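Local coordinates for protein 2-dehydropantoate 2-reductase (Enterococcus faecium, PDB 3WFI) that is a D-mandelate dehydrogenase of the ketopantoate reductase family, binding NAD(+) and interconverting 2-hydroxy and 2-keto acids, at residues B[220-225]-B[239-244]; B[3-8]-B[17-22]; B[11-16]-B[137-142]. All coordinates share one frame; numbering follows the deposited sequence.

Interaction 1. Residues B[220-225]-B[239-244]; sequences TIVNEF and PEVIAH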
ATOM      1  N   THR B 220       8.111  -9.426   2.799  1.00 16.75           N
ATOM      2  CA  THR B 220       6.909  -9.455   3.617  1.00 16.77           C
ATOM      3  C   THR B 220       5.775 -10.159   2.876  1.00 16.42           C
ATOM      4  O   THR B 220       5.063 -10.988   3.462  1.00 16.61           O
ATOM      5  CB  THR B 220       6.481  -8.025   4.028  1.00 16.92           C
ATOM      6  OG1 THR B 220       7.557  -7.384   4.718  1.00 17.47           O
ATOM      7  CG2 THR B 220       5.276  -8.046   4.941  1.00 16.93           C
ATOM      8  N   ILE B 221       5.592  -9.827   1.603  1.00 16.00           N
ATOM      9  CA  ILE B 221       4.524 -10.439   0.809  1.00 16.02           C
ATOM     10  C   ILE B 221       4.751 -11.943   0.645  1.00 16.46           C
ATOM     11  O   ILE B 221       3.823 -12.743   0.829  1.00 16.31           O
ATOM     12  CB  ILE B 221       4.353  -9.751  -0.565  1.00 16.20           C
ATOM     13  CG1 ILE B 221       3.779  -8.358  -0.375  1.00 16.13           C
ATOM     14  CG2 ILE B 221       3.432 -10.566  -1.477  1.00 16.17           C
ATOM     15  CD1 ILE B 221       4.036  -7.422  -1.549  1.00 16.65           C
ATOM     16  N   VAL B 222       5.982 -12.338   0.330  1.00 16.20           N
ATOM     17  CA  VAL B 222       6.282 -13.756   0.124  1.00 16.39           C
ATOM     18  C   VAL B 222       6.018 -14.552   1.409  1.00 16.37           C
ATOM     19  O   VAL B 222       5.518 -15.674   1.364  1.00 16.01           O
ATOM     20  CB  VAL B 222       7.727 -13.967  -0.371  1.00 16.58           C
ATOM     21  CG1 VAL B 222       8.104 -15.434  -0.339  1.00 16.81           C
ATOM     22  CG2 VAL B 222       7.889 -13.422  -1.778  1.00 16.73           C
ATOM     23  N   ASN B 223       6.314 -13.953   2.561  1.00 16.81           N
ATOM     24  CA  ASN B 223       6.028 -14.623   3.829  1.00 16.83           C
ATOM     25  C   ASN B 223       4.556 -14.845   4.068  1.00 16.20           C
ATOM     26  O   ASN B 223       4.166 -15.860   4.630  1.00 15.92           O
ATOM     27  CB  ASN B 223       6.678 -13.893   5.000  1.00 17.85           C
ATOM     28  CG  ASN B 223       8.053 -14.409   5.272  1.00 19.30           C
ATOM     29  OD1 ASN B 223       8.214 -15.491   5.834  1.00 21.17           O
ATOM     30  ND2 ASN B 223       9.055 -13.652   4.887  1.00 20.49           N
ATOM     31  N   GLU B 224       3.727 -13.912   3.615  1.00 15.62           N
ATOM     32  CA  GLU B 224       2.283 -14.090   3.692  1.00 15.18           C
ATOM     33  C   GLU B 224       1.829 -15.256   2.801  1.00 15.22           C
ATOM     34  O   GLU B 224       1.089 -16.133   3.251  1.00 15.38           O
ATOM     35  CB  GLU B 224       1.541 -12.790   3.320  1.00 14.71           C
ATOM     36  CG  GLU B 224       1.788 -11.653   4.297  1.00 14.49           C
ATOM     37  CD  GLU B 224       0.989 -10.396   4.001  1.00 13.83           C
ATOM     38  OE1 GLU B 224       0.226 -10.378   3.011  1.00 13.07           O
ATOM     39  OE2 GLU B 224       1.163  -9.408   4.748  1.00 13.07           O
ATOM     40  N   PHE B 225       2.273 -15.268   1.551  1.00 15.47           N
ATOM     41  CA  PHE B 225       2.021 -16.406   0.645  1.00 15.43           C
ATOM     42  C   PHE B 225       2.441 -17.739   1.291  1.00 15.92           C
ATOM     43  O   PHE B 225       1.707 -18.732   1.244  1.00 15.74           O
ATOM     44  CB  PHE B 225       2.787 -16.224  -0.681  1.00 15.26           C
ATOM     45  CG  PHE B 225       2.070 -15.382  -1.712  1.00 15.50           C
ATOM     46  CD1 PHE B 225       1.917 -14.013  -1.545  1.00 15.47           C
ATOM     47  CD2 PHE B 225       1.579 -15.968  -2.893  1.00 15.70           C
ATOM     48  CE1 PHE B 225       1.284 -13.238  -2.512  1.00 15.22           C
ATOM     49  CE2 PHE B 225       0.944 -15.202  -3.859  1.00 15.41           C
ATOM     50  CZ  PHE B 225       0.807 -13.833  -3.671  1.00 15.55           C
ATOM     51  N   PRO B 239      13.562 -17.990   1.395  1.00 19.78           N
ATOM     52  CA  PRO B 239      14.702 -17.270   0.817  1.00 19.86           C
ATOM     53  C   PRO B 239      14.847 -17.472  -0.698  1.00 20.21           C
ATOM     54  O   PRO B 239      15.074 -16.498  -1.434  1.00 20.18           O
ATOM     55  CB  PRO B 239      15.908 -17.842   1.580  1.00 20.61           C
ATOM     56  CG  PRO B 239      15.353 -18.338   2.864  1.00 20.65           C
ATOM     57  CD  PRO B 239      13.956 -18.807   2.561  1.00 20.05           C
ATOM     58  N   GLU B 240      14.697 -18.710  -1.167  1.00 20.53           N
ATOM     59  CA  GLU B 240      14.802 -18.972  -2.606  1.00 21.22           C
ATOM     60  C   GLU B 240      13.706 -18.247  -3.360  1.00 20.38           C
ATOM     61  O   GLU B 240      13.973 -17.586  -4.368  1.00 20.12           O
ATOM     62  CB  GLU B 240      14.760 -20.464  -2.913  1.00 21.44           C
ATOM     63  CG  GLU B 240      15.184 -20.819  -4.333  1.00 22.40           C
ATOM     64  CD  GLU B 240      14.143 -20.495  -5.412  1.00 21.98           C
ATOM     65  OE1 GLU B 240      12.916 -20.668  -5.184  1.00 21.11           O
ATOM     66  OE2 GLU B 240      14.554 -20.067  -6.512  1.00 22.73           O
ATOM     67  N   VAL B 241      12.479 -18.341  -2.862  1.00 19.73           N
ATOM     68  CA  VAL B 241      11.364 -17.689  -3.543  1.00 20.03           C
ATOM     69  C   VAL B 241      11.560 -16.175  -3.617  1.00 19.88           C
ATOM     70  O   VAL B 241      11.326 -15.570  -4.666  1.00 19.11           O
ATOM     71  CB  VAL B 241      10.005 -18.075  -2.934  1.00 19.91           C
ATOM     72  CG1 VAL B 241       8.880 -17.235  -3.529  1.00 19.62           C
ATOM     73  CG2 VAL B 241       9.745 -19.554  -3.171  1.00 20.04           C
ATOM     74  N   ILE B 242      12.021 -15.575  -2.519  1.00 20.28           N
ATOM     75  CA  ILE B 242      12.353 -14.159  -2.499  1.00 20.49           C
ATOM     76  C   ILE B 242      13.413 -13.843  -3.565  1.00 20.97           C
ATOM     77  O   ILE B 242      13.255 -12.902  -4.351  1.00 20.60           O
ATOM     78  CB  ILE B 242      12.842 -13.703  -1.105  1.00 21.15           C
ATOM     79  CG1 ILE B 242      11.679 -13.724  -0.113  1.00 21.05           C
ATOM     80  CG2 ILE B 242      13.425 -12.297  -1.172  1.00 21.57           C
ATOM     81  CD1 ILE B 242      12.084 -13.695   1.351  1.00 21.46           C
ATOM     82  N   ALA B 243      14.488 -14.624  -3.594  1.00 21.24           N
ATOM     83  CA  ALA B 243      15.549 -14.424  -4.606  1.00 22.14           C
ATOM     84  C   ALA B 243      14.982 -14.546  -6.022  1.00 21.94           C
ATOM     85  O   ALA B 243      15.336 -13.773  -6.920  1.00 21.56           O
ATOM     86  CB  ALA B 243      16.685 -15.417  -4.401  1.00 21.83           C
ATOM     87  N   HIS B 244      14.064 -15.488  -6.204  1.00 21.98           N
ATOM     88  CA  HIS B 244      13.425 -15.685  -7.513  1.00 22.27           C
ATOM     89  C   HIS B 244      12.585 -14.471  -7.939  1.00 21.59           C
ATOM     90  O   HIS B 244      12.636 -14.037  -9.095  1.00 21.29           O
ATOM     91  CB  HIS B 244      12.568 -16.951  -7.490  1.00 22.06           C
ATOM     92  CG  HIS B 244      11.872 -17.231  -8.785  1.00 22.33           C
ATOM     93  ND1 HIS B 244      12.553 -17.404  -9.969  1.00 22.89           N
ATOM     94  CD2 HIS B 244      10.558 -17.385  -9.082  1.00 22.14           C
ATOM     95  CE1 HIS B 244      11.691 -17.640 -10.945  1.00 22.30           C
ATOM     96  NE2 HIS B 244      10.473 -17.619 -10.436  1.00 22.47           N
TER

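Interaction 2. Residues B[3-8]-B[17-22]; sequences IAIAGA and LMLHQS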
ATOM      1  N   ILE B   3     -15.629 -35.945 -21.845  1.00 22.95           N
ATOM      2  CA  ILE B   3     -14.792 -34.815 -21.449  1.00 21.60           C
ATOM      3  C   ILE B   3     -15.419 -33.514 -21.928  1.00 20.56           C
ATOM      4  O   ILE B   3     -15.850 -33.410 -23.084  1.00 21.93           O
ATOM      5  CB  ILE B   3     -13.385 -34.949 -22.052  1.00 22.11           C
ATOM      6  CG1 ILE B   3     -12.808 -36.332 -21.747  1.00 22.40           C
ATOM      7  CG2 ILE B   3     -12.471 -33.840 -21.551  1.00 21.97           C
ATOM      8  CD1 ILE B   3     -11.547 -36.652 -22.529  1.00 23.34           C
ATOM      9  N   ALA B   4     -15.529 -32.543 -21.032  1.00 18.78           N
ATOM     10  CA  ALA B   4     -15.920 -31.191 -21.412  1.00 17.51           C
ATOM     11  C   ALA B   4     -14.668 -30.321 -21.443  1.00 17.04           C
ATOM     12  O   ALA B   4     -13.856 -30.342 -20.511  1.00 16.43           O
ATOM     13  CB  ALA B   4     -16.939 -30.624 -20.441  1.00 17.44           C
ATOM     14  N   ILE B   5     -14.529 -29.563 -22.525  1.00 16.97           N
ATOM     15  CA  ILE B   5     -13.469 -28.579 -22.676  1.00 17.07           C
ATOM     16  C   ILE B   5     -14.086 -27.213 -22.392  1.00 17.36           C
ATOM     17  O   ILE B   5     -14.806 -26.674 -23.228  1.00 17.14           O
ATOM     18  CB  ILE B   5     -12.877 -28.601 -24.093  1.00 17.53           C
ATOM     19  CG1 ILE B   5     -12.412 -30.021 -24.475  1.00 17.04           C
ATOM     20  CG2 ILE B   5     -11.711 -27.620 -24.211  1.00 17.79           C
ATOM     21  CD1 ILE B   5     -11.269 -30.557 -23.657  1.00 16.67           C
ATOM     22  N   ALA B   6     -13.843 -26.697 -21.188  1.00 17.85           N
ATOM     23  CA  ALA B   6     -14.451 -25.439 -20.711  1.00 18.60           C
ATOM     24  C   ALA B   6     -13.532 -24.301 -21.101  1.00 19.19           C
ATOM     25  O   ALA B   6     -12.602 -23.951 -20.359  1.00 18.50           O
ATOM     26  CB  ALA B   6     -14.642 -25.467 -19.213  1.00 18.41           C
ATOM     27  N   GLY B   7     -13.776 -23.762 -22.296  1.00 20.05           N
ATOM     28  CA  GLY B   7     -12.880 -22.791 -22.922  1.00 20.39           C
ATOM     29  C   GLY B   7     -12.266 -23.402 -24.171  1.00 21.72           C
ATOM     30  O   GLY B   7     -11.234 -24.079 -24.104  1.00 21.47           O
ATOM     31  N   ALA B   8     -12.904 -23.173 -25.313  1.00 22.14           N
ATOM     32  CA  ALA B   8     -12.475 -23.782 -26.560  1.00 23.68           C
ATOM     33  C   ALA B   8     -11.670 -22.817 -27.421  1.00 24.82           C
ATOM     34  O   ALA B   8     -11.883 -22.738 -28.625  1.00 26.12           O
ATOM     35  CB  ALA B   8     -13.679 -24.323 -27.322  1.00 23.90           C
ATOM     36  N   LEU B  17      -9.545 -31.640 -29.944  1.00 23.88           N
ATOM     37  CA  LEU B  17      -9.262 -32.377 -31.168  1.00 23.73           C
ATOM     38  C   LEU B  17      -8.467 -33.655 -30.906  1.00 23.38           C
ATOM     39  O   LEU B  17      -8.835 -34.743 -31.384  1.00 22.86           O
ATOM     40  CB  LEU B  17      -8.491 -31.499 -32.141  1.00 24.62           C
ATOM     41  CG  LEU B  17      -8.274 -32.149 -33.504  1.00 25.77           C
ATOM     42  CD1 LEU B  17      -9.604 -32.412 -34.201  1.00 26.58           C
ATOM     43  CD2 LEU B  17      -7.378 -31.258 -34.356  1.00 27.02           C
ATOM     44  N   MET B  18      -7.382 -33.532 -30.148  1.00 22.44           N
ATOM     45  CA  MET B  18      -6.517 -34.672 -29.901  1.00 22.04           C
ATOM     46  C   MET B  18      -7.265 -35.754 -29.106  1.00 21.16           C
ATOM     47  O   MET B  18      -7.197 -36.937 -29.445  1.00 19.47           O
ATOM     48  CB  MET B  18      -5.236 -34.242 -29.210  1.00 22.44           C
ATOM     49  CG  MET B  18      -4.348 -33.417 -30.124  1.00 23.75           C
ATOM     50  SD  MET B  18      -2.911 -32.733 -29.312  1.00 24.64           S
ATOM     51  CE  MET B  18      -1.846 -34.164 -29.183  1.00 24.54           C
ATOM     52  N   LEU B  19      -8.018 -35.342 -28.096  1.00 21.20           N
ATOM     53  CA  LEU B  19      -8.824 -36.273 -27.301  1.00 21.69           C
ATOM     54  C   LEU B  19      -9.906 -36.976 -28.119  1.00 23.45           C
ATOM     55  O   LEU B  19     -10.180 -38.160 -27.919  1.00 25.14           O
ATOM     56  CB  LEU B  19      -9.468 -35.544 -26.118  1.00 21.30           C
ATOM     57  CG  LEU B  19      -8.482 -35.210 -25.001  1.00 21.21           C
ATOM     58  CD1 LEU B  19      -9.051 -34.137 -24.082  1.00 21.14           C
ATOM     59  CD2 LEU B  19      -8.112 -36.463 -24.214  1.00 21.56           C
ATOM     60  N   HIS B  20     -10.539 -36.229 -29.010  1.00 25.34           N
ATOM     61  CA  HIS B  20     -11.550 -36.760 -29.908  1.00 27.88           C
ATOM     62  C   HIS B  20     -10.966 -37.817 -30.837  1.00 29.40           C
ATOM     63  O   HIS B  20     -11.520 -38.918 -30.956  1.00 29.92           O
ATOM     64  CB  HIS B  20     -12.147 -35.630 -30.735  1.00 28.33           C
ATOM     65  CG  HIS B  20     -12.981 -36.108 -31.875  1.00 30.46           C
ATOM     66  ND1 HIS B  20     -12.512 -36.136 -33.171  1.00 31.62           N
ATOM     67  CD2 HIS B  20     -14.237 -36.601 -31.917  1.00 31.10           C
ATOM     68  CE1 HIS B  20     -13.453 -36.611 -33.965  1.00 32.71           C
ATOM     69  NE2 HIS B  20     -14.510 -36.899 -33.229  1.00 32.67           N
ATOM     70  N   GLN B  21      -9.849 -37.486 -31.472  1.00 31.10           N
ATOM     71  CA  GLN B  21      -9.192 -38.391 -32.423  1.00 34.73           C
ATOM     72  C   GLN B  21      -8.929 -39.782 -31.847  1.00 36.58           C
ATOM     73  O   GLN B  21      -8.967 -40.768 -32.585  1.00 39.29           O
ATOM     74  CB  GLN B  21      -7.854 -37.828 -32.918  1.00 35.85           C
ATOM     75  CG  GLN B  21      -7.881 -36.663 -33.887  1.00 38.14           C
ATOM     76  CD  GLN B  21      -6.476 -36.259 -34.283  1.00 40.42           C
ATOM     77  OE1 GLN B  21      -5.879 -35.383 -33.667  1.00 43.63           O
ATOM     78  NE2 GLN B  21      -5.920 -36.930 -35.282  1.00 43.59           N
ATOM     79  N   SER B  22      -8.645 -39.857 -30.549  1.00 36.44           N
ATOM     80  CA  SER B  22      -8.306 -41.122 -29.891  1.00 37.20           C
ATOM     81  C   SER B  22      -9.520 -41.883 -29.343  1.00 37.15           C
ATOM     82  O   SER B  22      -9.362 -42.910 -28.672  1.00 36.47           O
ATOM     83  CB  SER B  22      -7.310 -40.867 -28.761  1.00 38.17           C
ATOM     84  OG  SER B  22      -6.132 -40.248 -29.274  1.00 42.36           O
TER

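Interaction 3. Residues B[11-16]-B[137-142]; sequences MGSRFG and GQVKLF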
ATOM      1  N   MET B  11      -5.820 -23.523 -27.274  1.00 23.46           N
ATOM      2  CA  MET B  11      -5.339 -24.673 -26.497  1.00 24.21           C
ATOM      3  C   MET B  11      -6.466 -25.678 -26.219  1.00 22.86           C
ATOM      4  O   MET B  11      -6.263 -26.879 -26.349  1.00 22.51           O
ATOM      5  CB  MET B  11      -4.712 -24.224 -25.172  1.00 25.08           C
ATOM      6  CG  MET B  11      -3.896 -25.308 -24.464  1.00 26.41           C
ATOM      7  SD  MET B  11      -2.452 -25.909 -25.382  1.00 29.52           S
ATOM      8  CE  MET B  11      -1.584 -24.359 -25.661  1.00 30.63           C
ATOM      9  N   GLY B  12      -7.641 -25.182 -25.836  1.00 21.73           N
ATOM     10  CA  GLY B  12      -8.808 -26.043 -25.640  1.00 20.95           C
ATOM     11  C   GLY B  12      -9.157 -26.814 -26.907  1.00 20.84           C
ATOM     12  O   GLY B  12      -9.500 -28.000 -26.861  1.00 20.38           O
ATOM     13  N   SER B  13      -9.074 -26.136 -28.042  1.00 20.59           N
ATOM     14  CA  SER B  13      -9.326 -26.774 -29.331  1.00 21.89           C
ATOM     15  C   SER B  13      -8.282 -27.849 -29.639  1.00 22.10           C
ATOM     16  O   SER B  13      -8.622 -28.888 -30.185  1.00 24.34           O
ATOM     17  CB  SER B  13      -9.383 -25.735 -30.450  1.00 21.67           C
ATOM     18  OG  SER B  13     -10.538 -24.912 -30.327  1.00 21.84           O
ATOM     19  N   ARG B  14      -7.022 -27.610 -29.295  1.00 23.02           N
ATOM     20  CA  ARG B  14      -5.998 -28.637 -29.475  1.00 23.13           C
ATOM     21  C   ARG B  14      -6.368 -29.868 -28.655  1.00 22.57           C
ATOM     22  O   ARG B  14      -6.435 -30.978 -29.190  1.00 21.93           O
ATOM     23  CB  ARG B  14      -4.613 -28.160 -29.028  1.00 23.68           C
ATOM     24  CG  ARG B  14      -3.588 -29.290 -29.047  1.00 24.60           C
ATOM     25  CD  ARG B  14      -2.214 -28.883 -28.541  1.00 25.93           C
ATOM     26  NE  ARG B  14      -1.377 -28.202 -29.536  1.00 27.39           N
ATOM     27  CZ  ARG B  14      -0.744 -28.780 -30.566  1.00 28.94           C
ATOM     28  NH1 ARG B  14      -0.869 -30.075 -30.821  1.00 29.19           N
ATOM     29  NH2 ARG B  14       0.009 -28.035 -31.379  1.00 30.18           N
ATOM     30  N   PHE B  15      -6.604 -29.657 -27.359  1.00 21.29           N
ATOM     31  CA  PHE B  15      -6.928 -30.753 -26.441  1.00 21.05           C
ATOM     32  C   PHE B  15      -8.185 -31.492 -26.898  1.00 20.81           C
ATOM     33  O   PHE B  15      -8.191 -32.716 -26.971  1.00 21.28           O
ATOM     34  CB  PHE B  15      -7.099 -30.248 -25.004  1.00 20.53           C
ATOM     35  CG  PHE B  15      -5.811 -30.154 -24.227  1.00 20.82           C
ATOM     36  CD1 PHE B  15      -4.793 -29.304 -24.644  1.00 20.78           C
ATOM     37  CD2 PHE B  15      -5.628 -30.882 -23.057  1.00 20.69           C
ATOM     38  CE1 PHE B  15      -3.615 -29.205 -23.944  1.00 20.76           C
ATOM     39  CE2 PHE B  15      -4.443 -30.788 -22.342  1.00 20.36           C
ATOM     40  CZ  PHE B  15      -3.437 -29.940 -22.790  1.00 21.13           C
ATOM     41  N   GLY B  16      -9.225 -30.744 -27.244  1.00 21.18           N
ATOM     42  CA  GLY B  16     -10.471 -31.312 -27.736  1.00 21.80           C
ATOM     43  C   GLY B  16     -10.287 -32.168 -28.977  1.00 22.92           C
ATOM     44  O   GLY B  16     -10.802 -33.292 -29.058  1.00 22.63           O
ATOM     45  N   GLY B 137     -13.561 -21.015 -35.433  1.00 41.11           N
ATOM     46  CA  GLY B 137     -13.619 -22.416 -35.836  1.00 38.82           C
ATOM     47  C   GLY B 137     -12.395 -22.841 -36.614  1.00 37.86           C
ATOM     48  O   GLY B 137     -12.409 -23.875 -37.274  1.00 36.16           O
ATOM     49  N   GLN B 138     -11.328 -22.052 -36.508  1.00 39.86           N
ATOM     50  CA  GLN B 138     -10.101 -22.266 -37.286  1.00 41.10           C
ATOM     51  C   GLN B 138      -8.883 -22.219 -36.367  1.00 38.99           C
ATOM     52  O   GLN B 138      -8.602 -21.187 -35.749  1.00 37.97           O
ATOM     53  CB  GLN B 138      -9.953 -21.217 -38.397  1.00 43.13           C
ATOM     54  CG  GLN B 138     -10.481 -21.632 -39.762  1.00 45.89           C
ATOM     55  CD  GLN B 138      -9.556 -22.599 -40.497  1.00 48.01           C
ATOM     56  OE1 GLN B 138      -8.602 -23.142 -39.926  1.00 49.79           O
ATOM     57  NE2 GLN B 138      -9.834 -22.815 -41.778  1.00 50.50           N
ATOM     58  N   VAL B 139      -8.158 -23.331 -36.285  1.00 37.57           N
ATOM     59  CA  VAL B 139      -6.965 -23.393 -35.458  1.00 37.75           C
ATOM     60  C   VAL B 139      -5.775 -23.886 -36.278  1.00 36.66           C
ATOM     61  O   VAL B 139      -5.937 -24.617 -37.252  1.00 37.04           O
ATOM     62  CB  VAL B 139      -7.208 -24.304 -34.227  1.00 38.25           C
ATOM     63  CG1 VAL B 139      -5.919 -24.579 -33.475  1.00 39.79           C
ATOM     64  CG2 VAL B 139      -8.224 -23.674 -33.283  1.00 37.57           C
ATOM     65  N   LYS B 140      -4.580 -23.453 -35.897  1.00 37.38           N
ATOM     66  CA  LYS B 140      -3.352 -24.039 -36.430  1.00 38.33           C
ATOM     67  C   LYS B 140      -2.583 -24.622 -35.253  1.00 35.71           C
ATOM     68  O   LYS B 140      -2.414 -23.983 -34.211  1.00 35.16           O
ATOM     69  CB  LYS B 140      -2.537 -23.038 -37.253  1.00 41.06           C
ATOM     70  CG  LYS B 140      -1.564 -22.174 -36.476  1.00 44.05           C
ATOM     71  CD  LYS B 140      -0.859 -21.187 -37.398  1.00 47.56           C
ATOM     72  CE  LYS B 140      -0.242 -20.036 -36.640  1.00 49.04           C
ATOM     73  NZ  LYS B 140       0.417 -20.465 -35.380  1.00 50.24           N
ATOM     74  N   LEU B 141      -2.154 -25.863 -35.418  1.00 35.04           N
ATOM     75  CA  LEU B 141      -1.552 -26.623 -34.348  1.00 34.86           C
ATOM     76  C   LEU B 141      -0.219 -27.104 -34.854  1.00 36.15           C
ATOM     77  O   LEU B 141      -0.192 -27.884 -35.776  1.00 37.87           O
ATOM     78  CB  LEU B 141      -2.420 -27.838 -34.025  1.00 33.73           C
ATOM     79  CG  LEU B 141      -3.860 -27.617 -33.497  1.00 32.50           C
ATOM     80  CD1 LEU B 141      -4.557 -28.953 -33.269  1.00 32.06           C
ATOM     81  CD2 LEU B 141      -3.889 -26.764 -32.247  1.00 32.18           C
ATOM     82  N   PHE B 142       0.883 -26.649 -34.277  1.00 37.72           N
ATOM     83  CA  PHE B 142       2.179 -27.087 -34.753  1.00 39.92           C
ATOM     84  C   PHE B 142       3.074 -27.542 -33.612  1.00 38.62           C
ATOM     85  O   PHE B 142       2.966 -27.053 -32.492  1.00 35.06           O
ATOM     86  CB  PHE B 142       2.850 -25.978 -35.566  1.00 43.61           C
ATOM     87  CG  PHE B 142       4.273 -26.280 -35.930  1.00 48.20           C
ATOM     88  CD1 PHE B 142       4.560 -27.257 -36.880  1.00 50.86           C
ATOM     89  CD2 PHE B 142       5.330 -25.612 -35.309  1.00 52.58           C
ATOM     90  CE1 PHE B 142       5.873 -27.554 -37.219  1.00 51.94           C
ATOM     91  CE2 PHE B 142       6.646 -25.903 -35.647  1.00 53.82           C
ATOM     92  CZ  PHE B 142       6.914 -26.875 -36.601  1.00 53.93           C
TER

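Interaction 1. Residues B[220-225]-B[239-244]
No flat group comes into contact where Val222 meets Val241 and Ile242; the Asn223 amide stays at the border, its ND2 hydrogen-bonded to the carbonyl O of Ala219, and branched aliphatic carbons do all the touching. The contact joins two consecutive helices, 214-231 and 238-246, in the helical C-terminal part of this ketopantoate reductase fold. Val222 points from the longer helix at the shorter one, and its side chain also reaches Val238 and Cys245. Its neighbours there are thus spaced as i, i+3, i+4 and i+7, the spacing of a knobs-into-holes fit, with Val222 as the knob. With CG1 anti to the backbone N (chi1 170°), Val222 turns that methyl onto CG1 of Val241, at 3.7 Å. Ile242 does not aim straight at the partner helix; its CG1 branch brings it closer. Val241 also touches Cys189 of helix 180-191, while Phe225 turns to Cys189 and Ile281, so the longer helix is packed on another flank. Glu224, outside the interface, accepts hydrogen bonds from the backbone N of Tyr294 and Cys295. The Ile242 methylene CG1 lies 4.0 Å from both CB and CG1 of Val222.

Interaction 2. Residues B[3-8]-B[17-22]
Leu19 meets two isoleucines of strand 2-6, Ile3 closely and Ile5 more loosely. The tight part is a single methyl set against a fork: CD1 of Ile3 lies 3.8 Å from CD2 and 3.9 Å from CD1 of Leu19, so both branches of the leucine touch it. The two side chains cross at about a right angle. The extended outer bond of Ile3 (chi2 169°) carries CD1 away from its own strand to the helix. Ile5, two residues on and therefore on the same side of the sheet, folds its outer bond instead (chi2 -65°), and its CD1 stays 4.2 Å from CD1 of Leu19. Val26 and Ile75, from the strands flanking 2-6 in the sheet, also touch Leu19, which therefore packs against three adjacent parallel strands. Everything that meets here is apolar and buried.

The outer side and the end of the helix are different. Gln21 is exposed and His20 partly so, as is Ser22, the residue just after the helix, fully; none of them touches strand 2-6. At the end of the helix the bond from Ser22 N to Met18 O is weak, at 3.4 Å.

Beyond the strand, the backbone angles of Gly7 would press a CB against the carbonyl O of Ala6, so the turn depends on a residue with no side chain. Next to it, Ala8 N donates to OD1 of Asp30, a residue of the NAD(+) site. The order of strand 2-6, a glycine-rich turn, helix 10-21 and strand 25-30 makes this the first beta-alpha-beta unit of a Rossmann fold, with Gly7, Gly9 and Gly12 matching its GxGxxG dinucleotide-binding signature.

Interaction 3. Residues B[11-16]-B[137-142]
Ser13 and Arg14 carry the helix side of this contact, against Val139 and Leu141 of segment 137-142. The helical segment begins with Met11, an NAD(+)-binding residue whose side chain turns away to Phe77 and Thr127. Ser13 points at the strand and sets CB 3.7 Å from CG2 of Val139; its hydroxyl is hydrogen-bonded to the carbonyl O of Gly9, one turn back. Arg14 CB touches CD2 of Leu141 at 3.6 Å; CG swings opposite the residue's own N (chi1 173°), and a bend at chi3 (-82°) brings the guanidinium back over the leucine. The two side chains run past each other in opposite directions. Leu141 lies over one guanidinium face, its CD2 3.8 Å above the plane and offset toward the rim, while Arg14 NE donates a hydrogen bond to the carbonyl O of Thr130, which holds the group there. Phe15 faces away and meets the ring of Phe77 edge-to-face. The helix rests on Val139 of strand 138-140, in the small second sheet, and on Leu141 just after it. Leu141 also touches Ala131, another NAD(+)-binding residue, so the arrangement lies beside the Rossmann-type NAD(+) site, where the glycine-rich turn leads into helix 10-21.

Overall arrangement
All three contacts are largely buried, but they divide between two parts of the chain. Interactions 2 and 3 share helix 10-21 and lie about 9 Å apart between centres: one fixes the helix to the main parallel strands, the other to the small sheet. They touch directly, Leu17 CD2 lying 3.8 Å from Leu141 CD1. Interaction 1 is about 37 Å from each, centre to centre, on the opposite side of the chain's centre and away from the coenzyme site. Its chemistry resembles that of interaction 2, aliphatic side chains only, whereas interaction 3, beside NAD(+)-binding residues, adds an arginine and a serine to the packing.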